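Local coordinates for putative ABC transporter amino acid-binding protein (Sinorhizobium meliloti, PDB 2Q88), which binds the compatible solute ectoine in its cleft and probably hands it to an ABC transporter for osmoprotection, at residues 35-40 with 236-241; 79-84 with 199-204; 97-102 with 173-178; 112-117 with 190-195. One frame throughout, in Å; residues are numbered along the deposited sequence.

Interaction 1 of 4, residues 35-40 with 236-241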
loop_
_atom_site.group_PDB
_atom_site.type_symbol
_atom_site.label_atom_id
_atom_site.label_comp_id
_atom_site.label_asym_id
_atom_site.label_seq_id
_atom_site.Cartn_x
_atom_site.Cartn_y
_atom_site.Cartn_z
ATOM N N SER A 35 8.833 8.133 -6.867
ATOM C CA SER A 35 8.347 7.248 -7.904
ATOM C C SER A 35 7.714 6.027 -7.236
ATOM O O SER A 35 7.233 6.117 -6.104
ATOM C CB SER A 35 9.490 6.829 -8.833
ATOM O OG SER A 35 10.493 6.160 -8.105
ATOM N N GLY A 36 7.727 4.895 -7.929
ATOM C CA GLY A 36 6.900 3.760 -7.544
ATOM C C GLY A 36 5.581 3.882 -8.277
ATOM O O GLY A 36 5.261 4.944 -8.820
ATOM N N ALA A 37 4.825 2.790 -8.310
ATOM C CA ALA A 37 3.620 2.693 -9.118
ATOM C C ALA A 37 2.507 3.640 -8.702
ATOM O O ALA A 37 1.830 4.217 -9.551
ATOM C CB ALA A 37 3.115 1.255 -9.147
ATOM N N ALA A 38 2.317 3.811 -7.399
ATOM C CA ALA A 38 1.215 4.632 -6.922
ATOM C C ALA A 38 1.444 6.135 -7.189
ATOM O O ALA A 38 0.560 6.776 -7.769
ATOM C CB ALA A 38 0.908 4.339 -5.454
ATOM N N PRO A 39 2.606 6.686 -6.816
ATOM C CA PRO A 39 2.939 8.070 -7.178
ATOM C C PRO A 39 3.073 8.315 -8.687
ATOM O O PRO A 39 2.778 9.417 -9.141
ATOM C CB PRO A 39 4.278 8.299 -6.485
ATOM C CG PRO A 39 4.280 7.293 -5.367
ATOM C CD PRO A 39 3.680 6.077 -6.004
ATOM N N ASP A 40 3.502 7.318 -9.457
ATOM C CA ASP A 40 3.615 7.502 -10.914
ATOM C C ASP A 40 2.237 7.670 -11.563
ATOM O O ASP A 40 2.038 8.544 -12.409
ATOM C CB ASP A 40 4.373 6.351 -11.586
ATOM C CG ASP A 40 5.901 6.519 -11.547
ATOM O OD1 ASP A 40 6.441 7.431 -10.878
ATOM O OD2 ASP A 40 6.662 5.749 -12.167
ATOM N N GLU A 236 2.585 -1.942 -14.885
ATOM C CA GLU A 236 3.112 -3.280 -15.162
ATOM C C GLU A 236 4.656 -3.433 -15.126
ATOM O O GLU A 236 5.136 -4.474 -14.687
ATOM C CB GLU A 236 2.452 -3.912 -16.398
ATOM C CG GLU A 236 0.933 -4.011 -16.244
ATOM C CD GLU A 236 0.294 -5.107 -17.075
ATOM O OE1 GLU A 236 0.705 -5.300 -18.241
ATOM O OE2 GLU A 236 -0.626 -5.784 -16.550
ATOM N N PRO A 237 5.434 -2.419 -15.520
ATOM C CA PRO A 237 6.883 -2.436 -15.266
ATOM C C PRO A 237 7.270 -2.588 -13.787
ATOM O O PRO A 237 8.397 -2.989 -13.489
ATOM C CB PRO A 237 7.331 -1.067 -15.774
ATOM C CG PRO A 237 6.394 -0.785 -16.867
ATOM C CD PRO A 237 5.058 -1.209 -16.277
ATOM N N TYR A 238 6.357 -2.250 -12.874
ATOM C CA TYR A 238 6.590 -2.439 -11.439
ATOM C C TYR A 238 6.163 -3.822 -10.933
ATOM O O TYR A 238 6.432 -4.182 -9.775
ATOM C CB TYR A 238 5.849 -1.366 -10.641
ATOM C CG TYR A 238 6.455 0.014 -10.730
ATOM C CD1 TYR A 238 7.630 0.319 -10.051
ATOM C CD2 TYR A 238 5.844 1.021 -11.478
ATOM C CE1 TYR A 238 8.190 1.583 -10.111
ATOM C CE2 TYR A 238 6.398 2.306 -11.538
ATOM C CZ TYR A 238 7.575 2.570 -10.854
ATOM O OH TYR A 238 8.151 3.830 -10.886
ATOM N N GLY A 239 5.479 -4.584 -11.781
ATOM C CA GLY A 239 5.111 -5.970 -11.452
ATOM C C GLY A 239 3.633 -6.184 -11.205
ATOM O O GLY A 239 3.193 -7.316 -10.957
ATOM N N PHE A 240 2.858 -5.106 -11.295
ATOM C CA PHE A 240 1.420 -5.166 -11.051
ATOM C C PHE A 240 0.636 -5.680 -12.258
ATOM O O PHE A 240 1.116 -5.631 -13.386
ATOM C CB PHE A 240 0.911 -3.795 -10.609
ATOM C CG PHE A 240 1.428 -3.377 -9.271
ATOM C CD1 PHE A 240 2.558 -2.571 -9.173
ATOM C CD2 PHE A 240 0.791 -3.797 -8.102
ATOM C CE1 PHE A 240 3.049 -2.182 -7.925
ATOM C CE2 PHE A 240 1.266 -3.418 -6.860
ATOM C CZ PHE A 240 2.398 -2.612 -6.768
ATOM N N SER A 241 -0.560 -6.197 -12.012
ATOM C CA SER A 241 -1.431 -6.655 -13.096
ATOM C C SER A 241 -2.544 -5.642 -13.330
ATOM O O SER A 241 -3.321 -5.347 -12.429
ATOM C CB SER A 241 -2.014 -8.035 -12.779
ATOM O OG SER A 241 -3.062 -8.365 -13.677
#
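Tyr-238 reaches across from the 3-10 turn 236-238 and sets its hydroxyl between Asp-40 in the first turn of helix 37-48 and the N-cap residue Gly-36. Two hydrogen bonds hold that oxygen: it donates to Asp-40 OD2 (OH to OD2 2.7 Å) and accepts from the N-cap, Gly-36 N to Tyr-238 OH being 3.2 Å with a bent angle of 136° at the hydrogen. OD2 lies at the edge of the ring, near its plane, whereas the hydroxyl meets the carboxylate from well above the plane of that group. The rest is apolar or backbone packing. The ring lies with one face on the start of the helix, Ala-37 N over its centre and Gly-36 C nearer the rim. Ala-37 CB is wedged between two aromatics, 3.6 Å from Tyr-238 CD2 and equally 3.6 Å from Phe-240 CE1. A phenylalanine in place of Tyr-238 would probably leave Asp-40 OD2 and Gly-36 N without their shared hydroxyl. Around the contact, Pro-24 also touches Tyr-238, helix 230-235 packs on Asp-40 through Ile-234 and on Phe-240 through Ile-235, and Phe-25 of the ectoine pocket meets Phe-240 edge-to-face; Leu-97, just before strand 98-106, also packs on Phe-240.

Interaction 2 of 4, residues 79-84 with 199-204. With 4CS ((4S)-2-methyl-1,4,5,6-tetrahydropyrimidine-4-carboxylic acid), chain F.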
loop_
_atom_site.group_PDB
_atom_site.type_symbol
_atom_site.label_atom_id
_atom_site.label_comp_id
_atom_site.label_asym_id
_atom_site.label_seq_id
_atom_site.Cartn_x
_atom_site.Cartn_y
_atom_site.Cartn_z
ATOM N N GLY A 79 -0.500 2.637 -1.937
ATOM C CA GLY A 79 -0.874 1.232 -1.868
ATOM C C GLY A 79 -1.683 0.976 -0.607
ATOM O O GLY A 79 -1.582 -0.099 -0.004
ATOM N N LEU A 80 -2.473 1.967 -0.200
ATOM C CA LEU A 80 -3.350 1.832 0.974
ATOM C C LEU A 80 -4.597 1.038 0.589
ATOM O O LEU A 80 -5.576 1.588 0.060
ATOM C CB LEU A 80 -3.704 3.203 1.574
ATOM C CG LEU A 80 -4.403 3.178 2.942
ATOM C CD1 LEU A 80 -3.434 2.865 4.082
ATOM C CD2 LEU A 80 -5.122 4.487 3.192
ATOM N N PHE A 81 -4.541 -0.267 0.836
ATOM C CA PHE A 81 -5.528 -1.204 0.329
ATOM C C PHE A 81 -6.940 -0.894 0.825
ATOM O O PHE A 81 -7.123 -0.503 1.983
ATOM C CB PHE A 81 -5.166 -2.638 0.730
ATOM C CG PHE A 81 -3.857 -3.140 0.164
ATOM C CD1 PHE A 81 -3.555 -2.999 -1.194
ATOM C CD2 PHE A 81 -2.965 -3.849 0.981
ATOM C CE1 PHE A 81 -2.348 -3.505 -1.714
ATOM C CE2 PHE A 81 -1.754 -4.352 0.461
ATOM C CZ PHE A 81 -1.461 -4.177 -0.881
ATOM N N MET A 82 -7.924 -1.078 -0.056
ATOM C CA MET A 82 -9.324 -0.824 0.276
ATOM C C MET A 82 -9.875 -1.886 1.198
ATOM O O MET A 82 -9.673 -3.077 0.972
ATOM C CB MET A 82 -10.187 -0.788 -0.980
ATOM C CG MET A 82 -9.785 0.270 -1.992
ATOM S SD MET A 82 -11.123 0.502 -3.199
ATOM C CE MET A 82 -10.188 1.199 -4.541
ATOM N N LYS A 83 -10.592 -1.429 2.222
ATOM C CA LYS A 83 -11.268 -2.282 3.188
ATOM C C LYS A 83 -12.488 -1.528 3.683
ATOM O O LYS A 83 -12.456 -0.302 3.772
ATOM C CB LYS A 83 -10.374 -2.557 4.397
ATOM C CG LYS A 83 -9.113 -3.331 4.122
ATOM C CD LYS A 83 -8.089 -3.052 5.208
ATOM C CE LYS A 83 -8.439 -3.759 6.494
ATOM N NZ LYS A 83 -7.358 -3.564 7.501
ATOM N N PRO A 84 -13.551 -2.247 4.026
ATOM C CA PRO A 84 -14.779 -1.619 4.528
ATOM C C PRO A 84 -14.509 -0.463 5.506
ATOM O O PRO A 84 -14.960 0.651 5.260
ATOM C CB PRO A 84 -15.495 -2.782 5.205
ATOM C CG PRO A 84 -15.123 -3.965 4.339
ATOM C CD PRO A 84 -13.670 -3.718 3.955
ATOM N N PRO A 199 -6.407 -12.556 2.275
ATOM C CA PRO A 199 -7.103 -11.961 1.127
ATOM C C PRO A 199 -6.124 -11.363 0.124
ATOM O O PRO A 199 -4.986 -11.055 0.472
ATOM C CB PRO A 199 -7.928 -10.827 1.757
ATOM C CG PRO A 199 -7.931 -11.095 3.217
ATOM C CD PRO A 199 -6.622 -11.773 3.505
ATOM N N VAL A 200 -6.559 -11.230 -1.122
ATOM C CA VAL A 200 -5.846 -10.395 -2.076
ATOM C C VAL A 200 -6.522 -9.040 -1.958
ATOM O O VAL A 200 -7.748 -8.963 -1.790
ATOM C CB VAL A 200 -5.909 -10.960 -3.503
ATOM C CG1 VAL A 200 -5.200 -10.032 -4.502
ATOM C CG2 VAL A 200 -5.269 -12.343 -3.540
ATOM N N TYR A 201 -5.717 -7.982 -1.991
ATOM C CA TYR A 201 -6.189 -6.623 -1.806
ATOM C C TYR A 201 -5.898 -5.815 -3.064
ATOM O O TYR A 201 -5.009 -6.175 -3.834
ATOM C CB TYR A 201 -5.435 -5.959 -0.651
ATOM C CG TYR A 201 -5.783 -6.435 0.736
ATOM C CD1 TYR A 201 -7.008 -6.106 1.321
ATOM C CD2 TYR A 201 -4.883 -7.194 1.476
ATOM C CE1 TYR A 201 -7.330 -6.538 2.598
ATOM C CE2 TYR A 201 -5.196 -7.632 2.764
ATOM C CZ TYR A 201 -6.422 -7.296 3.313
ATOM O OH TYR A 201 -6.753 -7.727 4.574
ATOM N N CYS A 202 -6.660 -4.738 -3.254
ATOM C CA CYS A 202 -6.317 -3.678 -4.206
ATOM C C CYS A 202 -6.407 -2.326 -3.527
ATOM O O CYS A 202 -7.251 -2.110 -2.658
ATOM C CB CYS A 202 -7.267 -3.656 -5.408
ATOM S SG CYS A 202 -7.305 -5.131 -6.436
ATOM N N ASP A 203 -5.550 -1.402 -3.939
ATOM C CA ASP A 203 -5.626 -0.042 -3.442
ATOM C C ASP A 203 -6.388 0.895 -4.401
ATOM O O ASP A 203 -6.922 0.472 -5.425
ATOM C CB ASP A 203 -4.215 0.498 -3.147
ATOM C CG ASP A 203 -3.574 1.197 -4.339
ATOM O OD1 ASP A 203 -3.931 0.889 -5.498
ATOM O OD2 ASP A 203 -2.709 2.092 -4.207
ATOM N N GLY A 204 -6.465 2.158 -4.021
ATOM C CA GLY A 204 -6.825 3.236 -4.930
ATOM C C GLY A 204 -6.253 4.465 -4.262
ATOM O O GLY A 204 -5.780 4.376 -3.127
HETATM O O 4CS F . -2.149 -1.525 4.930
HETATM C C 4CS F . -1.848 -1.488 3.737
HETATM O OXT 4CS F . -2.584 -0.906 2.931
HETATM C CA 4CS F . -0.584 -2.183 3.249
HETATM C CB 4CS F . 0.588 -2.029 4.199
HETATM C CAD 4CS F . 1.797 -2.796 3.654
HETATM N NAG 4CS F . 2.102 -2.325 2.278
HETATM C CAI 4CS F . 1.099 -1.804 1.447
HETATM C CAA 4CS F . 1.440 -1.308 0.031
HETATM N N 4CS F . -0.221 -1.697 1.905
HETATM O O HOH W 1 -3.100 4.410 -1.776
HETATM O O HOH W 2 -8.937 -4.518 -1.287
HETATM O O HOH W 3 -6.211 -6.558 6.973
#
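Phe-81 lays one face of its ring against Tyr-201 CB in a CH-pi contact, 3.6 Å from the ring centroid. The two aromatic planes are nearly parallel, 10° apart, but slid so far that the rings barely overlap. On the opposite face Gly-79 O sits over the ring centre, and Asp-203 N lies at the edge. With CG beside the backbone N (chi1 -63°), the ring fills the space between strand 201-202 and the ligand, so that Phe-81 CE2 comes within 3.4 Å of ectoine N. An alanine here would probably open a gap between Tyr-201 and ectoine and leave the tyrosine CB without its aromatic partner.

The backbones are joined by Met-82 N to Cys-202 O, 2.9 Å and almost straight at 177°. A water bridges Met-82 O and Cys-202 N beside it. Met-82 sends its extended side chain to place CE 3.5 Å from Asp-203 O, where a side chain at Gly-204 would clash with it. Asp-203 OD1 accepts from Leu-97 N, while Cys-202 is tied to Cys-98 by a disulfide.

Phe-81 N donates to ectoine OXT (2.9 Å), Arg-86 NH2, Thr-134 N and Glu-22 OE2 also bond the ligand, and Gly-79 O lies 2.8 Å from ectoine N. Donors and an acidic acceptor together suit a zwitterion, probably matching its carboxylate and its delocalised positive charge.

Interaction 3 of 4, residues 97-102 with 173-178. With 4CS ((4S)-2-methyl-1,4,5,6-tetrahydropyrimidine-4-carboxylic acid), chain F.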
loop_
_atom_site.group_PDB
_atom_site.type_symbol
_atom_site.label_atom_id
_atom_site.label_comp_id
_atom_site.label_asym_id
_atom_site.label_seq_id
_atom_site.Cartn_x
_atom_site.Cartn_y
_atom_site.Cartn_z
ATOM N N LEU A 97 -3.722 -0.611 -7.738
ATOM C CA LEU A 97 -2.649 -1.580 -7.449
ATOM C C LEU A 97 -3.140 -2.751 -6.609
ATOM O O LEU A 97 -3.559 -2.579 -5.462
ATOM C CB LEU A 97 -1.478 -0.914 -6.733
ATOM C CG LEU A 97 -0.851 0.335 -7.369
ATOM C CD1 LEU A 97 0.388 0.715 -6.576
ATOM C CD2 LEU A 97 -0.457 0.064 -8.816
ATOM N N CYS A 98 -3.068 -3.937 -7.190
ATOM C CA CYS A 98 -3.547 -5.164 -6.559
ATOM C C CYS A 98 -2.377 -6.046 -6.154
ATOM O O CYS A 98 -1.399 -6.139 -6.883
ATOM C CB CYS A 98 -4.454 -5.918 -7.534
ATOM S SG CYS A 98 -5.947 -5.003 -7.966
ATOM N N ASP A 99 -2.465 -6.679 -4.985
ATOM C CA ASP A 99 -1.429 -7.622 -4.560
ATOM C C ASP A 99 -1.890 -8.555 -3.454
ATOM O O ASP A 99 -2.806 -8.237 -2.687
ATOM C CB ASP A 99 -0.155 -6.895 -4.105
ATOM C CG ASP A 99 1.118 -7.699 -4.404
ATOM O OD1 ASP A 99 1.049 -8.716 -5.129
ATOM O OD2 ASP A 99 2.238 -7.396 -3.967
ATOM N N ALA A 100 -1.229 -9.706 -3.388
ATOM C CA ALA A 100 -1.407 -10.665 -2.312
ATOM C C ALA A 100 -0.395 -10.344 -1.205
ATOM O O ALA A 100 0.482 -9.500 -1.389
ATOM C CB ALA A 100 -1.186 -12.058 -2.850
ATOM N N GLU A 101 -0.513 -11.030 -0.066
ATOM C CA GLU A 101 0.388 -10.829 1.065
ATOM C C GLU A 101 1.450 -11.920 1.077
ATOM O O GLU A 101 1.195 -13.049 0.640
ATOM C CB GLU A 101 -0.381 -10.844 2.402
ATOM C CG GLU A 101 -1.543 -9.860 2.503
ATOM C CD GLU A 101 -1.079 -8.452 2.850
ATOM O OE1 GLU A 101 0.075 -8.104 2.508
ATOM O OE2 GLU A 101 -1.848 -7.702 3.484
ATOM N N ALA A 102 2.634 -11.578 1.576
ATOM C CA ALA A 102 3.747 -12.521 1.654
ATOM C C ALA A 102 4.406 -12.519 3.038
ATOM O O ALA A 102 4.165 -11.623 3.841
ATOM C CB ALA A 102 4.779 -12.231 0.564
ATOM N N PRO A 173 3.177 -7.003 1.272
ATOM C CA PRO A 173 2.726 -7.506 -0.024
ATOM C C PRO A 173 3.820 -8.258 -0.784
ATOM O O PRO A 173 4.997 -7.924 -0.675
ATOM C CB PRO A 173 2.318 -6.224 -0.767
ATOM C CG PRO A 173 1.881 -5.315 0.317
ATOM C CD PRO A 173 2.912 -5.552 1.407
ATOM N N VAL A 174 3.416 -9.305 -1.508
ATOM C CA VAL A 174 4.311 -10.120 -2.337
ATOM C C VAL A 174 5.347 -9.296 -3.105
ATOM O O VAL A 174 6.546 -9.559 -3.018
ATOM C CB VAL A 174 3.490 -10.989 -3.323
ATOM C CG1 VAL A 174 4.395 -11.711 -4.325
ATOM C CG2 VAL A 174 2.634 -11.986 -2.543
ATOM N N LEU A 175 4.891 -8.306 -3.859
ATOM C CA LEU A 175 5.824 -7.508 -4.653
ATOM C C LEU A 175 6.848 -6.746 -3.809
ATOM O O LEU A 175 7.996 -6.598 -4.233
ATOM C CB LEU A 175 5.078 -6.562 -5.586
ATOM C CG LEU A 175 4.378 -7.228 -6.769
ATOM C CD1 LEU A 175 3.350 -6.264 -7.344
ATOM C CD2 LEU A 175 5.377 -7.631 -7.866
ATOM N N SER A 176 6.433 -6.273 -2.635
ATOM C CA SER A 176 7.328 -5.551 -1.713
ATOM C C SER A 176 8.365 -6.476 -1.073
ATOM O O SER A 176 9.537 -6.097 -0.927
ATOM C CB SER A 176 6.527 -4.871 -0.593
ATOM O OG SER A 176 5.533 -3.995 -1.095
ATOM N N ILE A 177 7.923 -7.663 -0.655
ATOM C CA ILE A 177 8.826 -8.645 -0.045
ATOM C C ILE A 177 9.854 -9.101 -1.081
ATOM O O ILE A 177 11.047 -9.105 -0.797
ATOM C CB ILE A 177 8.038 -9.854 0.557
ATOM C CG1 ILE A 177 7.333 -9.474 1.877
ATOM C CG2 ILE A 177 8.942 -11.045 0.802
ATOM C CD1 ILE A 177 8.292 -9.058 3.047
ATOM N N ASN A 178 9.392 -9.469 -2.277
ATOM C CA ASN A 178 10.292 -9.920 -3.351
ATOM C C ASN A 178 11.342 -8.880 -3.732
ATOM O O ASN A 178 12.509 -9.210 -3.953
ATOM C CB ASN A 178 9.500 -10.329 -4.600
ATOM C CG ASN A 178 8.851 -11.704 -4.473
ATOM O OD1 ASN A 178 9.246 -12.531 -3.649
ATOM N ND2 ASN A 178 7.854 -11.954 -5.309
HETATM O O 4CS F . -2.149 -1.525 4.930
HETATM C C 4CS F . -1.848 -1.488 3.737
HETATM O OXT 4CS F . -2.584 -0.906 2.931
HETATM C CA 4CS F . -0.584 -2.183 3.249
HETATM C CB 4CS F . 0.588 -2.029 4.199
HETATM C CAD 4CS F . 1.797 -2.796 3.654
HETATM N NAG 4CS F . 2.102 -2.325 2.278
HETATM C CAI 4CS F . 1.099 -1.804 1.447
HETATM C CAA 4CS F . 1.440 -1.308 0.031
HETATM N N 4CS F . -0.221 -1.697 1.905
#
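Asp-99 aims its carboxylate at the start of helix 174-184, where OD2 takes the N-H of Leu-175 at 2.8 Å and 169°, using the syn lone pair. The same oxygen lies 3.4 Å from Leu-175 CB, and the leucine side chain crosses the aspartate at a slant, Leu-175 CD1 4.0 Å from Asp-99 CG. A negative group at this N-terminal end probably gains from the helix dipole. Ala-100 continues the grip through its carbonyl: Val-174 N donates to Ala-100 O over 2.9 Å, approaching from above the carbonyl plane, and Pro-173 CA makes a CA-H...O contact with that oxygen. Here strand 98-106 runs antiparallel to strand 169-173 in the sheet of one lobe of the periplasmic-binding-protein fold, and Glu-101 forms a non-hydrogen-bonded pair with Pro-173, the N-cap of the helix. Glu-101 starts away from the helix but bends at chi2 (-81°), bringing OE1 back to 3.5 Å from Pro-173 N; its OE2 is hydrogen-bonded to Thr-134. The proline ring also meets ectoine, Pro-173 CD lying 3.4 Å from ligand NAG. Ala-102 turns its methyl to the helix, CB resting 3.6 Å from Val-174 CA, with Val-174 CG2 and Ile-177 CG1 completing the apolar patch.

Interaction 4 of 4, residues 112-117 with 190-195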
loop_
_atom_site.group_PDB
_atom_site.type_symbol
_atom_site.label_atom_id
_atom_site.label_comp_id
_atom_site.label_asym_id
_atom_site.label_seq_id
_atom_site.Cartn_x
_atom_site.Cartn_y
_atom_site.Cartn_z
ATOM N N GLY A 112 7.555 -23.579 10.497
ATOM C CA GLY A 112 6.469 -24.036 9.624
ATOM C C GLY A 112 5.322 -23.049 9.556
ATOM O O GLY A 112 4.159 -23.438 9.653
ATOM N N LEU A 113 5.657 -21.772 9.396
ATOM C CA LEU A 113 4.668 -20.698 9.335
ATOM C C LEU A 113 4.260 -20.419 7.888
ATOM O O LEU A 113 5.076 -19.948 7.094
ATOM C CB LEU A 113 5.209 -19.419 10.000
ATOM C CG LEU A 113 5.719 -19.514 11.445
ATOM C CD1 LEU A 113 6.470 -18.244 11.850
ATOM C CD2 LEU A 113 4.583 -19.797 12.422
ATOM N N LYS A 114 3.005 -20.730 7.557
ATOM C CA LYS A 114 2.467 -20.590 6.193
ATOM C C LYS A 114 1.207 -19.705 6.152
ATOM O O LYS A 114 0.770 -19.276 5.078
ATOM C CB LYS A 114 2.136 -21.974 5.597
ATOM C CG LYS A 114 3.294 -22.965 5.551
ATOM C CD LYS A 114 2.794 -24.348 5.161
ATOM C CE LYS A 114 3.878 -25.416 5.286
ATOM N NZ LYS A 114 3.341 -26.779 4.925
ATOM N N SER A 115 0.618 -19.457 7.320
ATOM C CA SER A 115 -0.601 -18.667 7.437
ATOM C C SER A 115 -0.522 -17.814 8.697
ATOM O O SER A 115 0.320 -18.064 9.555
ATOM C CB SER A 115 -1.832 -19.588 7.508
ATOM O OG SER A 115 -1.879 -20.305 8.733
ATOM N N TYR A 116 -1.398 -16.814 8.821
ATOM C CA TYR A 116 -1.398 -15.997 10.033
ATOM C C TYR A 116 -1.858 -16.803 11.240
ATOM O O TYR A 116 -1.474 -16.502 12.372
ATOM C CB TYR A 116 -2.241 -14.737 9.865
ATOM C CG TYR A 116 -1.625 -13.732 8.928
ATOM C CD1 TYR A 116 -2.078 -13.614 7.614
ATOM C CD2 TYR A 116 -0.582 -12.900 9.346
ATOM C CE1 TYR A 116 -1.523 -12.673 6.735
ATOM C CE2 TYR A 116 -0.011 -11.945 8.463
ATOM C CZ TYR A 116 -0.483 -11.852 7.154
ATOM O OH TYR A 116 0.060 -10.932 6.252
ATOM N N LYS A 117 -2.665 -17.833 10.983
ATOM C CA LYS A 117 -3.097 -18.774 12.023
ATOM C C LYS A 117 -1.916 -19.539 12.610
ATOM O O LYS A 117 -1.854 -19.762 13.810
ATOM C CB LYS A 117 -4.125 -19.751 11.458
ATOM C CG LYS A 117 -4.848 -20.580 12.509
ATOM C CD LYS A 117 -5.946 -21.405 11.868
ATOM C CE LYS A 117 -5.384 -22.667 11.246
ATOM N NZ LYS A 117 -4.818 -23.579 12.271
ATOM N N GLU A 190 14.073 -16.364 3.341
ATOM C CA GLU A 190 13.252 -17.137 2.432
ATOM C C GLU A 190 11.873 -16.496 2.314
ATOM O O GLU A 190 11.350 -15.984 3.295
ATOM C CB GLU A 190 13.128 -18.526 3.035
ATOM C CG GLU A 190 12.176 -19.483 2.368
ATOM C CD GLU A 190 12.394 -20.873 2.901
ATOM O OE1 GLU A 190 13.460 -21.451 2.593
ATOM O OE2 GLU A 190 11.520 -21.366 3.643
ATOM N N VAL A 191 11.290 -16.523 1.113
ATOM C CA VAL A 191 9.977 -15.910 0.884
ATOM C C VAL A 191 8.891 -16.971 0.769
ATOM O O VAL A 191 9.048 -17.961 0.050
ATOM C CB VAL A 191 9.962 -15.025 -0.392
ATOM C CG1 VAL A 191 8.584 -14.408 -0.627
ATOM C CG2 VAL A 191 11.026 -13.936 -0.313
ATOM N N LEU A 192 7.787 -16.753 1.477
ATOM C CA LEU A 192 6.583 -17.547 1.267
ATOM C C LEU A 192 5.493 -16.618 0.739
ATOM O O LEU A 192 5.124 -15.649 1.401
ATOM C CB LEU A 192 6.150 -18.241 2.563
ATOM C CG LEU A 192 4.936 -19.178 2.490
ATOM C CD1 LEU A 192 5.193 -20.465 3.251
ATOM C CD2 LEU A 192 3.668 -18.490 2.988
ATOM N N ALA A 193 5.011 -16.909 -0.468
ATOM C CA ALA A 193 3.994 -16.091 -1.126
ATOM C C ALA A 193 3.098 -16.936 -2.042
ATOM O O ALA A 193 3.604 -17.782 -2.785
ATOM C CB ALA A 193 4.657 -14.966 -1.923
ATOM N N PRO A 194 1.783 -16.712 -1.992
ATOM C CA PRO A 194 1.168 -15.808 -1.016
ATOM C C PRO A 194 0.930 -16.490 0.320
ATOM O O PRO A 194 0.991 -17.721 0.401
ATOM C CB PRO A 194 -0.170 -15.462 -1.663
ATOM C CG PRO A 194 -0.525 -16.667 -2.448
ATOM C CD PRO A 194 0.784 -17.271 -2.923
ATOM N N VAL A 195 0.667 -15.700 1.354
ATOM C CA VAL A 195 0.279 -16.246 2.645
ATOM C C VAL A 195 -1.029 -17.011 2.476
ATOM O O VAL A 195 -1.971 -16.518 1.858
ATOM C CB VAL A 195 0.071 -15.157 3.708
ATOM C CG1 VAL A 195 -0.363 -15.795 5.036
ATOM C CG2 VAL A 195 1.330 -14.344 3.901
#
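Val-195 pushes its CG1 methyl into the turn that starts helix 116-121, touching Lys-114 O, Ser-115 CA and the ring of Tyr-116. The valine is set with CG1 anti to its own nitrogen (chi1 179°), which points that branch at the helix start; Tyr-116 CE1 is 3.7 Å from it and Ser-115 CA 3.8 Å. The tyrosine ring crosses the valine side chain at about a right angle, and its hydroxyl goes on to a hydrogen bond with Ser-171 OG.

No hydrogen bond joins the two segments; the contact is van der Waals packing of methyls on backbone and side chains, where a loop and helix start meet the end of strand 189-192, which pairs antiparallel with strand 98-106 in the lobe's mixed sheet. Pro-194, after a cis peptide bond, lies between Leu-192 and Val-195, the two residues that face segment 112-117. Ser-115 is the N-cap, its OG bonded to Asp-118 N.

Leu-192 extends CG opposite its backbone N (chi1 -177°), carrying its fork to the loop, where the two methyls lie against successive carbonyls: CD2 is 3.7 Å from Lys-114 O, and CD1 is 3.9 Å from Leu-113 O. CD1 also meets Lys-114 CG at 3.9 Å. The lysine runs extended beyond CG and crosses the leucine at about a right angle, so only the root of its chain packs while the rest leads away from the strand. Outside the two segments, Leu-105 covers Leu-192 and Phe-103 packs on Val-195, also meeting Tyr-116 edge-to-face.

In the fold
Along the chain, interaction 1 closes the widest loop, from the start of helix 37-48 to the turn before helix 242-246, and the other three lie within it. Interaction 2 opens next, at 79-84, and its return at 199-204 encloses both interactions 3 and 4. Those two cross: 97-102 and 112-117 come first, then 173-178 and 190-195 in the same order. Interactions 2, 3 and 4 all reach one mixed sheet, where strand 98-106 neighbours 189-192 and 201-202; the disulfide ties interaction 2 to 3, and Glu-101 O, probably hydrogen-bonded to Val-195 N, ties 3 to 4. Phe-240 carries interaction 1 onto Leu-97, Cys-98 and Leu-175 of interaction 3, whereas interaction 4 lies about 24 Å from interaction 1 between centres.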